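Local coordinates for protein imine reductase (PDB 5A9S) that probably reduces imines to amines with NADPH as an NADP-dependent oxidoreductase of the HIBADH-related family, and carries bound calcium, at residues 92-97 and 119-124; 139-144 and 160-165; 220-225 and 232-237; 244-249 and 264-269; 270-275 and 283-288. All blocks are in the same frame, centred on the assembly; numbering follows the deposited sequence.

Interaction 1: residues 92-97 and 119-124; sequences VNLNSG and GAIMVP
L94 lies against G119 where two parallel strands of the Rossmann-type domain, 90-93 and 115-121, come to their ends. The leucine lays CD1 against the bare backbone of G119, 3.5 Å from the glycine CA. A side chain on this residue would point at L94 and have its first carbon driven into that methyl, so the packing relies on the absence of one. A single hydrogen bond ties the two backbones, G119 N donating to N93 O at 3.0 Å, nearly straight at 166°. A CA-H...O contact of 3.5 Å joins L94 CA to G119 O. I121 completes the apolar patch: its CG1 branch, lying beside the backbone N and anti to the carbonyl carbon (chi1 -62°), carries CD1 to 4.0 Å from L94 CG, the two side chains meeting at about a right angle. Where the strands part, a water takes over, giving a hydrogen to L94 O and accepting from I121 N at 2.8 Å. N93 OD1 accepts from N95 N in an Asx turn that bends the chain at the strand end, while its ND2 is held by Y116. Replacing L94 with an alanine would probably open a gap over the G119 backbone and leave I121 CD1 with CB alone to rest on. I121 also packs on M16, a residue of the NADP-binding site, and N95 belongs to that site. One direct bond, one bridging water and a small apolar patch hold together the ends of a beta-alpha-beta unit beside the cofactor site.

Interaction 2: residues 139-144 and 160-165; sequences GSAEVF and LGTEAG
This is a backbone-led contact at the surface of the N-terminal, nucleotide-binding domain, where G139, leading into helix 141-152, meets G161 and T162 in the loop between strand 156-159 and helix 166-193. The direct hydrogen bond across it runs from G139 N to G161 O, 3.1 Å long, with the donor in the carbonyl plane on a lone pair. Around it the chains touch through CA-H...O contacts in both directions: G139 CA approaches T162 O at 3.1 Å, and T162 CA approaches G139 O at 3.3 Å. Both glycines adopt backbone angles at which a side chain would be pressed against the preceding carbonyl, so each position by itself calls for glycine. T162 supplies the side-chain part. With CG2 anti to the carbonyl carbon and beside the backbone N, the methyl rests 3.8 Å from A141 N and 4.1 Å from A141 CB, at the first turn of the helix. Its hydroxyl OG1 is occupied within its own loop, donating to E163 OE2 at 2.7 Å on the syn side of the carboxylate. Just beyond G139, S140 is the N-cap of the helix: its side-chain OG accepts an almost straight bond from V143 N (176°) and a weak one from E142 N. G139 O has a further partner in H159, whose ring also meets that of F144. The contact therefore rests on main-chain polar atoms, with T162 dividing its roles, methyl against the helix start and hydroxyl to the neighbouring carboxylate, so that loop and capped helix are joined without a side-chain hydrogen bond between them.

Interaction 3: residues 220-225 and 232-237; sequences KAQAPT and PGDAGS. Unlike the reference sequence in segment 220-225: Q222 (reference Glu). With CA (calcium ion), chain E.
The last turn of helix 199-222 runs past the loop 232-237, the backbones coming closest at A221 and D234, whose CA atoms lie 5.5 Å apart. A cis peptide precedes G233, which is poorly ordered; G236 has positive phi, and D234 OD2 takes a bond from G236 N to form an Asx turn. A221 faces this loop, its CB 3.6 Å from G233 O. The polar link is made by Q222, which differs from the glutamate of the reference sequence. Its chain is bent at chi2 (-66°), which brings OE1 to A235 N, a hydrogen bond of 2.9 Å with the donor in the carbonyl plane on a lone pair. The same oxygen accepts from a water that also donates to G236 O, while Q222 NE2 bonds to S281 OG, so both ends of the amide are engaged. Another water bridges A221 O and D234 OD1. A221 O has a second task: with K220 O at 2.6 Å, A223 O at 2.4 Å, I226 O and two waters, it binds the calcium ion. The main-chain carbonyls at the helix C terminus, which carry partial negative charge, are thereby probably stabilised by the cation. K220 NZ forms a salt bridge with D208 of the other subunit. Calcium and the amide of Q222 thus fasten the helix end from two directions, the metal gathering its carbonyls and the amide tying it to the following loop.

Interaction 4: residues 244-249 and 264-269; sequences TLKHII and RNKELL
L245 lies over the backbone of K266, its CG 3.9 Å from K266 N, at the heart of a near-antiparallel helix pair in the C-terminal domain, where helix 238-255 packs against helix 260-275. The local axes approach to 9.7 Å at an angle of 158° between their directions. L245 spreads its branches over the partner helix: CD1 reaches N265 CB at 4.1 Å, and CD2 meets L269 CD2 at 3.4 Å, tighter than ordinary van der Waals contact, with these leucine side chains at roughly right angles. An alanine in place of L245 would probably open a gap along the helix interface and leave L269 CD2 without this neighbour. K266, with the largest share of buried surface here, contributes its aliphatic stem. At chi1 -170° the stem leaves the helix opposite the backbone N and runs straight as far as CD; the bends at chi3 and chi4 then turn CE and NZ. The I249 methyl meets that stem crosswise, whereas the K246 chain slants over it. The two lysine amines remain apart, and K266 NZ forms a salt bridge with D270 one turn on, which probably eases the nearness of the like charges. N265 turns its amide elsewhere, its OD1 bonding to S180 of the other subunit, where L245 also packs on Y179; the same helix pair therefore takes part in the dimer interface. Away from this contact, R264 NH1 forms a salt bridge with E267 OE1 at 3.1 Å. At the lysine stem, K266 CD sits 3.8 Å from both I249 CD1 and K246 CG.

Interaction 5: residues 270-275 and 283-288; sequences DRAVAA and YSVIEL
Apolar packing carries the contact between A272 and L288. L288 offers both branches: CD2 lies 4.1 Å from A272 CB and 4.0 Å from A272 N, while CD1 reaches A275 CB one turn along, at 4.5 Å. L288 CG is anti to the carbonyl carbon and beside the backbone N (chi1 -75°), and from there the two methyls spread over the alanine face of the helix. V285, one turn before L288, adds its CG2 at 4.0 Å from A272 CB, so the alanine methyl meets two residues of the 3-10 segment. R271 joins at the edge with its CB, 4.3 Å from L288 CD2, whereas its guanidinium group extends to E260 of the other subunit in a salt bridge.

The polar part is indirect. One water donates both to A272 O and to S284 OG, and S284 OG is also bonded to S281 O. Bonds inside each segment keep their shapes: A275 N to R271 O is an ordinary helical link, and L288 N to V285 O, 3.0 Å, spans three residues. E287 meanwhile pairs with R290 at the C terminus.

V285 also rests on L268 and L269, and A272 on L238 of helix 238-255. The arrangement is that of a C-terminal 3-10 segment folded back on the last long helix of the domain, its hydrophobic side laid over an alanine-lined face.

How the interactions relate
From the N terminus, the five contacts follow one another in series, none nesting or crossing. Interaction 1 closes the loop round helix 99-111 in the nucleotide-binding domain, and interaction 2, its centre about 14 Å away, closes the one holding helix 141-152 and strand 156-159. The chain then passes through the long helix 166-193 to the C-terminal domain. There interaction 3 closes the short loop after helix 199-222, interaction 4 the hairpin of helices 238-255 and 260-275, and interaction 5 brings the C-terminal tail back onto the second of these. Y283 touches Q222, A223 and P224, linking interactions 3 and 5, while L268 and L269 meet V285 and L288, joining 4 to 5.

Interaction 1: residues 92-97 and 119-124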
# COMPACT_ATOMS: atom_id res chain seq x y z
N VAL B 92 11.99 11.39 27.01
CA VAL B 92 11.65 10.70 25.75
C VAL B 92 10.19 10.98 25.57
O VAL B 92 9.39 10.42 26.30
CB VAL B 92 11.93 9.21 25.86
CG1 VAL B 92 11.50 8.47 24.60
CG2 VAL B 92 13.42 9.02 26.10
N ASN B 93 9.85 11.90 24.66
CA ASN B 93 8.45 12.31 24.49
C ASN B 93 7.83 11.56 23.32
O ASN B 93 8.20 11.74 22.15
CB ASN B 93 8.42 13.80 24.25
CG ASN B 93 7.02 14.36 24.09
OD1 ASN B 93 6.01 13.70 24.32
ND2 ASN B 93 6.97 15.59 23.68
N LEU B 94 6.83 10.75 23.63
CA LEU B 94 6.25 9.84 22.68
C LEU B 94 4.88 10.25 22.20
O LEU B 94 4.24 9.47 21.50
CB LEU B 94 6.18 8.46 23.30
CG LEU B 94 7.26 7.42 23.14
CD1 LEU B 94 8.50 7.74 22.34
CD2 LEU B 94 7.67 6.79 24.42
N ASN B 95 4.46 11.44 22.49
CA ASN B 95 3.17 11.83 22.04
C ASN B 95 2.98 12.89 20.96
O ASN B 95 1.89 12.92 20.43
CB ASN B 95 2.33 12.22 23.22
CG ASN B 95 2.85 13.47 23.89
OD1 ASN B 95 2.78 14.55 23.30
ND2 ASN B 95 3.38 13.33 25.10
N SER B 96 3.98 13.73 20.71
CA SER B 96 3.92 14.89 19.79
C SER B 96 2.98 14.82 18.59
O SER B 96 2.86 13.84 17.94
CB SER B 96 5.31 15.37 19.35
OG SER B 96 6.11 15.82 20.40
N GLY B 97 2.31 15.92 18.31
CA GLY B 97 1.41 16.00 17.21
C GLY B 97 2.06 16.45 15.93
O GLY B 97 1.90 15.80 14.96
N GLY B 119 9.92 10.64 19.97
CA GLY B 119 9.71 9.30 19.43
C GLY B 119 8.32 9.14 18.92
O GLY B 119 7.42 9.83 19.38
N ALA B 120 8.17 8.26 17.93
CA ALA B 120 6.89 7.96 17.33
C ALA B 120 6.68 6.46 17.43
O ALA B 120 7.54 5.68 17.05
CB ALA B 120 6.87 8.38 15.88
N ILE B 121 5.53 6.09 17.96
CA ILE B 121 5.28 4.70 18.27
C ILE B 121 4.58 4.17 17.05
O ILE B 121 3.51 4.66 16.69
CB ILE B 121 4.38 4.54 19.53
CG1 ILE B 121 5.06 5.13 20.74
CG2 ILE B 121 4.09 3.06 19.75
CD1 ILE B 121 4.15 5.28 21.93
N MET B 122 5.16 3.17 16.41
CA MET B 122 4.59 2.71 15.14
C MET B 122 3.66 1.47 15.21
O MET B 122 3.36 0.88 14.19
CB MET B 122 5.74 2.44 14.16
CG MET B 122 6.70 3.66 14.03
SD MET B 122 5.87 5.22 13.62
CE MET B 122 5.28 4.78 11.99
N VAL B 123 3.25 1.08 16.41
CA VAL B 123 2.39 -0.06 16.59
C VAL B 123 1.33 0.29 17.61
O VAL B 123 1.47 1.23 18.39
CB VAL B 123 3.17 -1.32 17.05
CG1 VAL B 123 4.15 -1.78 16.00
CG2 VAL B 123 3.87 -1.06 18.38
N PRO B 124 0.24 -0.47 17.63
CA PRO B 124 -0.72 -0.21 18.73
C PRO B 124 -0.19 -0.67 20.13
O PRO B 124 0.78 -1.47 20.22
CB PRO B 124 -1.99 -0.96 18.27
CG PRO B 124 -1.48 -2.05 17.38
CD PRO B 124 -0.21 -1.56 16.73
O HOH W 1 3.77 8.06 18.95

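Interaction 2: residues 139-144 and 160-165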
# COMPACT_ATOMS: atom_id res chain seq x y z
N GLY B 139 16.53 13.14 17.83
CA GLY B 139 17.12 13.96 18.90
C GLY B 139 18.58 13.61 19.03
O GLY B 139 19.09 12.77 18.29
N SER B 140 19.24 14.20 20.03
CA SER B 140 20.65 13.94 20.29
C SER B 140 21.09 12.50 20.14
O SER B 140 20.55 11.60 20.78
CB SER B 140 20.99 14.38 21.72
OG SER B 140 22.23 13.80 22.08
N ALA B 141 22.08 12.27 19.31
CA ALA B 141 22.67 10.95 19.09
C ALA B 141 23.33 10.37 20.34
O ALA B 141 23.36 9.15 20.51
CB ALA B 141 23.68 11.00 17.96
N GLU B 142 23.89 11.21 21.18
CA GLU B 142 24.52 10.73 22.40
C GLU B 142 23.49 10.24 23.41
O GLU B 142 23.69 9.25 24.11
CB GLU B 142 25.30 11.88 23.03
CG GLU B 142 26.69 12.10 22.46
CD GLU B 142 26.74 12.33 20.95
OE1 GLU B 142 25.94 13.18 20.44
OE2 GLU B 142 27.57 11.67 20.27
N VAL B 143 22.42 10.99 23.52
CA VAL B 143 21.31 10.56 24.36
C VAL B 143 20.76 9.23 23.84
O VAL B 143 20.49 8.30 24.62
CB VAL B 143 20.21 11.63 24.40
CG1 VAL B 143 18.94 11.10 25.06
CG2 VAL B 143 20.72 12.84 25.13
N PHE B 144 20.56 9.16 22.52
CA PHE B 144 20.06 7.95 21.93
C PHE B 144 20.95 6.72 22.22
O PHE B 144 20.43 5.65 22.58
CB PHE B 144 19.88 8.09 20.42
CG PHE B 144 19.33 6.85 19.80
CD1 PHE B 144 17.98 6.59 19.87
CD2 PHE B 144 20.17 5.91 19.21
CE1 PHE B 144 17.45 5.42 19.30
CE2 PHE B 144 19.65 4.75 18.64
CZ PHE B 144 18.29 4.51 18.69
N LEU B 160 16.42 8.46 13.48
CA LEU B 160 16.30 9.07 12.16
C LEU B 160 17.28 10.20 11.91
O LEU B 160 17.45 10.62 10.79
CB LEU B 160 14.88 9.64 12.01
CG LEU B 160 13.74 8.62 12.14
CD1 LEU B 160 12.44 9.37 12.13
CD2 LEU B 160 13.79 7.60 11.06
N GLY B 161 17.81 10.77 12.98
CA GLY B 161 18.62 11.99 12.88
C GLY B 161 18.48 12.77 14.17
O GLY B 161 17.67 12.37 15.05
N THR B 162 19.22 13.90 14.26
CA THR B 162 19.34 14.59 15.53
C THR B 162 18.32 15.70 15.70
O THR B 162 18.09 16.12 16.83
CB THR B 162 20.78 15.11 15.77
OG1 THR B 162 21.18 15.91 14.65
CG2 THR B 162 21.75 13.96 15.89
N GLU B 163 17.64 16.12 14.64
CA GLU B 163 16.64 17.21 14.78
C GLU B 163 15.31 16.68 15.38
O GLU B 163 14.76 15.67 14.92
CB GLU B 163 16.36 17.93 13.45
CG GLU B 163 17.59 18.62 12.88
CD GLU B 163 18.85 17.74 12.87
OE1 GLU B 163 18.97 16.79 12.03
OE2 GLU B 163 19.74 17.97 13.74
N ALA B 164 14.77 17.43 16.33
CA ALA B 164 13.67 17.01 17.18
C ALA B 164 12.44 16.59 16.39
O ALA B 164 11.80 15.63 16.77
CB ALA B 164 13.27 18.14 18.13
N GLY B 165 12.10 17.37 15.37
CA GLY B 165 10.89 17.19 14.62
C GLY B 165 10.83 16.04 13.63
O GLY B 165 9.78 15.76 13.11

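Interaction 3: residues 220-225 and 232-237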
# COMPACT_ATOMS: atom_id res chain seq x y z
N LYS B 220 9.14 1.91 -5.95
CA LYS B 220 10.61 2.01 -6.15
C LYS B 220 11.00 2.25 -7.62
O LYS B 220 11.92 3.01 -7.87
CB LYS B 220 11.30 0.78 -5.69
CG LYS B 220 11.41 0.68 -4.19
CD LYS B 220 12.01 -0.68 -3.96
CE LYS B 220 12.54 -0.89 -2.60
NZ LYS B 220 12.70 -2.36 -2.40
N ALA B 221 10.25 1.70 -8.58
CA ALA B 221 10.46 1.96 -10.00
C ALA B 221 10.17 3.43 -10.31
O ALA B 221 10.95 4.11 -10.94
CB ALA B 221 9.58 1.05 -10.89
N GLN B 222 9.07 3.95 -9.83
CA GLN B 222 8.75 5.35 -10.10
C GLN B 222 9.69 6.33 -9.41
O GLN B 222 9.86 7.44 -9.89
CB GLN B 222 7.30 5.68 -9.69
CG GLN B 222 6.25 5.05 -10.61
CD GLN B 222 6.31 5.62 -12.02
OE1 GLN B 222 6.17 4.91 -13.03
NE2 GLN B 222 6.53 6.91 -12.10
N ALA B 223 10.24 5.96 -8.24
CA ALA B 223 11.04 6.91 -7.44
C ALA B 223 12.28 7.30 -8.25
O ALA B 223 13.06 6.43 -8.63
CB ALA B 223 11.46 6.31 -6.12
N PRO B 224 12.44 8.59 -8.58
CA PRO B 224 13.54 8.93 -9.51
C PRO B 224 14.96 8.62 -8.99
O PRO B 224 15.86 8.40 -9.77
CB PRO B 224 13.33 10.41 -9.78
CG PRO B 224 12.47 10.92 -8.67
CD PRO B 224 11.60 9.77 -8.25
N THR B 225 15.16 8.46 -7.69
CA THR B 225 16.51 8.19 -7.21
C THR B 225 16.71 6.78 -6.74
O THR B 225 17.63 6.53 -5.98
CB THR B 225 16.88 9.17 -6.09
OG1 THR B 225 15.92 9.08 -5.04
CG2 THR B 225 16.93 10.57 -6.64
N PRO B 232 12.00 -4.08 -14.22
CA PRO B 232 12.13 -3.23 -15.42
C PRO B 232 10.83 -2.87 -16.20
O PRO B 232 10.68 -3.29 -17.34
CB PRO B 232 13.05 -4.09 -16.30
CG PRO B 232 12.50 -5.47 -16.07
CD PRO B 232 12.15 -5.50 -14.59
N GLY B 233 9.90 -2.11 -15.66
CA GLY B 233 9.98 -1.53 -14.35
C GLY B 233 9.39 -0.16 -14.40
O GLY B 233 10.13 0.83 -14.47
N ASP B 234 8.06 -0.08 -14.40
CA ASP B 234 7.36 1.22 -14.51
C ASP B 234 5.85 1.16 -14.27
O ASP B 234 5.24 0.21 -14.73
CB ASP B 234 7.53 1.68 -15.97
CG ASP B 234 7.61 3.15 -16.10
OD1 ASP B 234 8.54 3.74 -15.51
OD2 ASP B 234 6.76 3.72 -16.81
N ALA B 235 5.21 2.21 -13.71
CA ALA B 235 3.71 2.36 -13.82
C ALA B 235 3.18 2.76 -15.23
O ALA B 235 1.99 2.83 -15.43
CB ALA B 235 3.18 3.34 -12.79
N GLY B 236 4.07 3.04 -16.19
CA GLY B 236 3.70 3.54 -17.53
C GLY B 236 3.29 5.00 -17.47
O GLY B 236 3.23 5.60 -16.38
N SER B 237 3.00 5.58 -18.63
CA SER B 237 2.68 7.00 -18.72
C SER B 237 1.39 7.32 -17.99
O SER B 237 0.55 6.44 -17.80
CB SER B 237 2.50 7.40 -20.19
OG SER B 237 1.31 6.80 -20.71
CA CA E . 13.24 4.30 -9.75
O HOH W 2 11.34 4.34 -13.88
O HOH W 3 5.36 6.43 -14.86
O HOH W 4 13.97 5.58 -11.97
O HOH W 5 13.80 2.00 -11.16

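Interaction 4: residues 244-249 and 264-269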
# COMPACT_ATOMS: atom_id res chain seq x y z
N THR B 244 -6.56 2.92 -17.54
CA THR B 244 -6.75 1.89 -16.54
C THR B 244 -7.81 2.32 -15.55
O THR B 244 -8.72 1.59 -15.25
CB THR B 244 -5.42 1.52 -15.86
OG1 THR B 244 -4.52 1.05 -16.89
CG2 THR B 244 -5.59 0.43 -14.84
N LEU B 245 -7.72 3.54 -15.07
CA LEU B 245 -8.71 4.03 -14.11
C LEU B 245 -10.13 4.05 -14.63
O LEU B 245 -11.07 3.78 -13.87
CB LEU B 245 -8.32 5.41 -13.57
CG LEU B 245 -7.70 5.63 -12.18
CD1 LEU B 245 -7.92 4.59 -11.09
CD2 LEU B 245 -6.26 5.96 -12.27
N LYS B 246 -10.30 4.40 -15.90
CA LYS B 246 -11.62 4.34 -16.54
C LYS B 246 -12.23 2.95 -16.53
O LYS B 246 -13.41 2.81 -16.32
CB LYS B 246 -11.57 4.86 -17.99
CG LYS B 246 -11.38 6.36 -18.11
CD LYS B 246 -11.33 6.72 -19.62
CE LYS B 246 -11.25 8.23 -19.89
NZ LYS B 246 -10.45 8.53 -21.12
N HIS B 247 -11.41 1.93 -16.74
CA HIS B 247 -11.87 0.56 -16.62
C HIS B 247 -12.26 0.18 -15.20
O HIS B 247 -13.20 -0.58 -15.01
CB HIS B 247 -10.76 -0.42 -17.08
CG HIS B 247 -10.47 -0.36 -18.55
ND1 HIS B 247 -9.26 -0.73 -19.10
CD2 HIS B 247 -11.25 0.01 -19.59
CE1 HIS B 247 -9.30 -0.58 -20.41
NE2 HIS B 247 -10.50 -0.13 -20.73
N ILE B 248 -11.53 0.67 -14.22
CA ILE B 248 -11.80 0.42 -12.79
C ILE B 248 -13.14 1.13 -12.48
O ILE B 248 -13.98 0.56 -11.87
CB ILE B 248 -10.69 0.95 -11.89
CG1 ILE B 248 -9.40 0.15 -12.11
CG2 ILE B 248 -11.07 0.87 -10.39
CD1 ILE B 248 -8.16 0.84 -11.53
N ILE B 249 -13.33 2.35 -12.95
CA ILE B 249 -14.61 3.06 -12.70
C ILE B 249 -15.75 2.32 -13.36
O ILE B 249 -16.78 2.04 -12.72
CB ILE B 249 -14.53 4.50 -13.22
CG1 ILE B 249 -13.59 5.32 -12.36
CG2 ILE B 249 -15.92 5.16 -13.26
CD1 ILE B 249 -13.13 6.60 -13.00
N ARG B 264 -11.81 9.88 -7.91
CA ARG B 264 -10.85 10.83 -7.36
C ARG B 264 -9.46 10.56 -7.85
O ARG B 264 -8.75 11.50 -8.21
CB ARG B 264 -10.84 10.83 -5.82
CG ARG B 264 -12.18 11.22 -5.21
CD ARG B 264 -12.25 12.67 -4.79
NE ARG B 264 -13.56 13.24 -5.12
CZ ARG B 264 -13.99 13.50 -6.36
NH1 ARG B 264 -13.25 13.26 -7.42
NH2 ARG B 264 -15.20 14.01 -6.54
N ASN B 265 -9.07 9.29 -7.85
CA ASN B 265 -7.73 8.95 -8.33
C ASN B 265 -7.54 9.35 -9.82
O ASN B 265 -6.49 9.90 -10.22
CB ASN B 265 -7.45 7.46 -8.13
CG ASN B 265 -7.26 7.07 -6.66
OD1 ASN B 265 -7.46 5.91 -6.26
ND2 ASN B 265 -6.84 7.99 -5.89
N LYS B 266 -8.58 9.14 -10.62
CA LYS B 266 -8.58 9.55 -12.03
C LYS B 266 -8.48 11.07 -12.20
O LYS B 266 -7.76 11.53 -13.08
CB LYS B 266 -9.83 9.10 -12.77
CG LYS B 266 -9.70 9.32 -14.30
CD LYS B 266 -10.77 8.66 -15.12
CE LYS B 266 -11.71 9.58 -15.87
NZ LYS B 266 -11.22 10.86 -16.44
N GLU B 267 -9.24 11.80 -11.42
CA GLU B 267 -9.27 13.27 -11.50
C GLU B 267 -7.90 13.89 -11.25
O GLU B 267 -7.47 14.90 -11.87
CB GLU B 267 -10.24 13.79 -10.45
CG GLU B 267 -11.63 14.04 -11.01
CD GLU B 267 -12.46 14.96 -10.13
OE1 GLU B 267 -11.93 15.49 -9.11
OE2 GLU B 267 -13.65 15.13 -10.44
N LEU B 268 -7.22 13.27 -10.32
CA LEU B 268 -5.91 13.65 -9.96
C LEU B 268 -4.96 13.48 -11.13
O LEU B 268 -4.13 14.37 -11.41
CB LEU B 268 -5.47 12.82 -8.76
CG LEU B 268 -4.05 13.02 -8.29
CD1 LEU B 268 -3.89 14.45 -7.81
CD2 LEU B 268 -3.70 12.03 -7.18
N LEU B 269 -5.05 12.32 -11.78
CA LEU B 269 -4.26 12.07 -12.97
C LEU B 269 -4.56 13.05 -14.11
O LEU B 269 -3.64 13.50 -14.79
CB LEU B 269 -4.44 10.62 -13.44
CG LEU B 269 -3.39 9.63 -12.98
CD1 LEU B 269 -2.81 9.87 -11.60
CD2 LEU B 269 -3.92 8.21 -13.12

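Interaction 5: residues 270-275 and 283-288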
# COMPACT_ATOMS: atom_id res chain seq x y z
N ASP B 270 -5.83 13.35 -14.32
CA ASP B 270 -6.21 14.30 -15.34
C ASP B 270 -5.54 15.65 -15.07
O ASP B 270 -5.11 16.31 -16.02
CB ASP B 270 -7.72 14.49 -15.39
CG ASP B 270 -8.48 13.21 -15.85
OD1 ASP B 270 -7.90 12.34 -16.51
OD2 ASP B 270 -9.69 13.08 -15.56
N ARG B 271 -5.44 16.06 -13.80
CA ARG B 271 -4.77 17.32 -13.45
C ARG B 271 -3.28 17.20 -13.80
O ARG B 271 -2.70 18.12 -14.38
CB ARG B 271 -5.00 17.71 -11.98
CG ARG B 271 -6.33 18.42 -11.73
CD ARG B 271 -6.99 18.09 -10.40
NE ARG B 271 -6.12 18.39 -9.29
CZ ARG B 271 -6.13 17.80 -8.10
NH1 ARG B 271 -6.98 16.81 -7.79
NH2 ARG B 271 -5.25 18.21 -7.21
N ALA B 272 -2.67 16.05 -13.51
CA ALA B 272 -1.26 15.89 -13.80
C ALA B 272 -0.96 15.95 -15.32
O ALA B 272 0.03 16.57 -15.71
CB ALA B 272 -0.71 14.62 -13.18
N VAL B 273 -1.82 15.32 -16.14
CA VAL B 273 -1.66 15.28 -17.62
C VAL B 273 -1.76 16.70 -18.13
O VAL B 273 -0.92 17.11 -18.94
CB VAL B 273 -2.78 14.41 -18.33
CG1 VAL B 273 -2.78 14.51 -19.86
CG2 VAL B 273 -2.67 12.94 -17.95
N ALA B 274 -2.76 17.43 -17.62
CA ALA B 274 -3.00 18.80 -17.96
C ALA B 274 -1.75 19.67 -17.66
O ALA B 274 -1.29 20.39 -18.53
CB ALA B 274 -4.23 19.31 -17.26
N ALA B 275 -1.15 19.53 -16.48
CA ALA B 275 0.07 20.24 -16.12
C ALA B 275 1.28 19.79 -16.88
O ALA B 275 2.22 20.52 -16.91
CB ALA B 275 0.39 20.08 -14.65
N TYR B 283 5.14 9.51 -11.17
CA TYR B 283 5.70 10.21 -10.02
C TYR B 283 5.45 11.71 -10.04
O TYR B 283 5.33 12.33 -8.98
CB TYR B 283 7.19 9.96 -9.92
CG TYR B 283 7.73 10.20 -8.52
CD1 TYR B 283 7.78 9.15 -7.60
CD2 TYR B 283 8.29 11.42 -8.15
CE1 TYR B 283 8.27 9.35 -6.34
CE2 TYR B 283 8.81 11.63 -6.87
CZ TYR B 283 8.77 10.60 -5.97
OH TYR B 283 9.29 10.75 -4.72
N SER B 284 5.33 12.28 -11.25
CA SER B 284 5.16 13.70 -11.42
C SER B 284 3.83 14.24 -10.86
O SER B 284 3.73 15.43 -10.56
CB SER B 284 5.37 14.11 -12.90
OG SER B 284 4.31 13.65 -13.71
N VAL B 285 2.86 13.37 -10.63
CA VAL B 285 1.73 13.70 -9.77
C VAL B 285 2.16 14.52 -8.49
O VAL B 285 1.47 15.46 -8.07
CB VAL B 285 0.96 12.44 -9.33
CG1 VAL B 285 -0.08 12.77 -8.26
CG2 VAL B 285 0.25 11.81 -10.51
N ILE B 286 3.30 14.17 -7.93
CA ILE B 286 3.81 14.83 -6.70
C ILE B 286 3.97 16.35 -6.80
O ILE B 286 3.72 17.05 -5.84
CB ILE B 286 5.13 14.19 -6.26
CG1 ILE B 286 5.36 14.46 -4.76
CG2 ILE B 286 6.33 14.65 -7.10
CD1 ILE B 286 6.60 13.77 -4.22
N GLU B 287 4.31 16.82 -7.99
CA GLU B 287 4.52 18.22 -8.26
C GLU B 287 3.25 19.00 -8.16
O GLU B 287 3.33 20.20 -7.97
CB GLU B 287 5.16 18.47 -9.66
CG GLU B 287 6.49 17.76 -9.94
CD GLU B 287 7.51 17.91 -8.82
OE1 GLU B 287 7.47 18.91 -8.05
OE2 GLU B 287 8.37 17.03 -8.67
N LEU B 288 2.09 18.37 -8.23
CA LEU B 288 0.85 19.06 -7.88
C LEU B 288 0.75 19.50 -6.40
O LEU B 288 -0.08 20.34 -6.09
CB LEU B 288 -0.38 18.22 -8.17
CG LEU B 288 -0.93 17.96 -9.56
CD1 LEU B 288 0.13 18.22 -10.58
CD2 LEU B 288 -1.54 16.57 -9.71
O HOH W 6 2.88 15.93 -15.01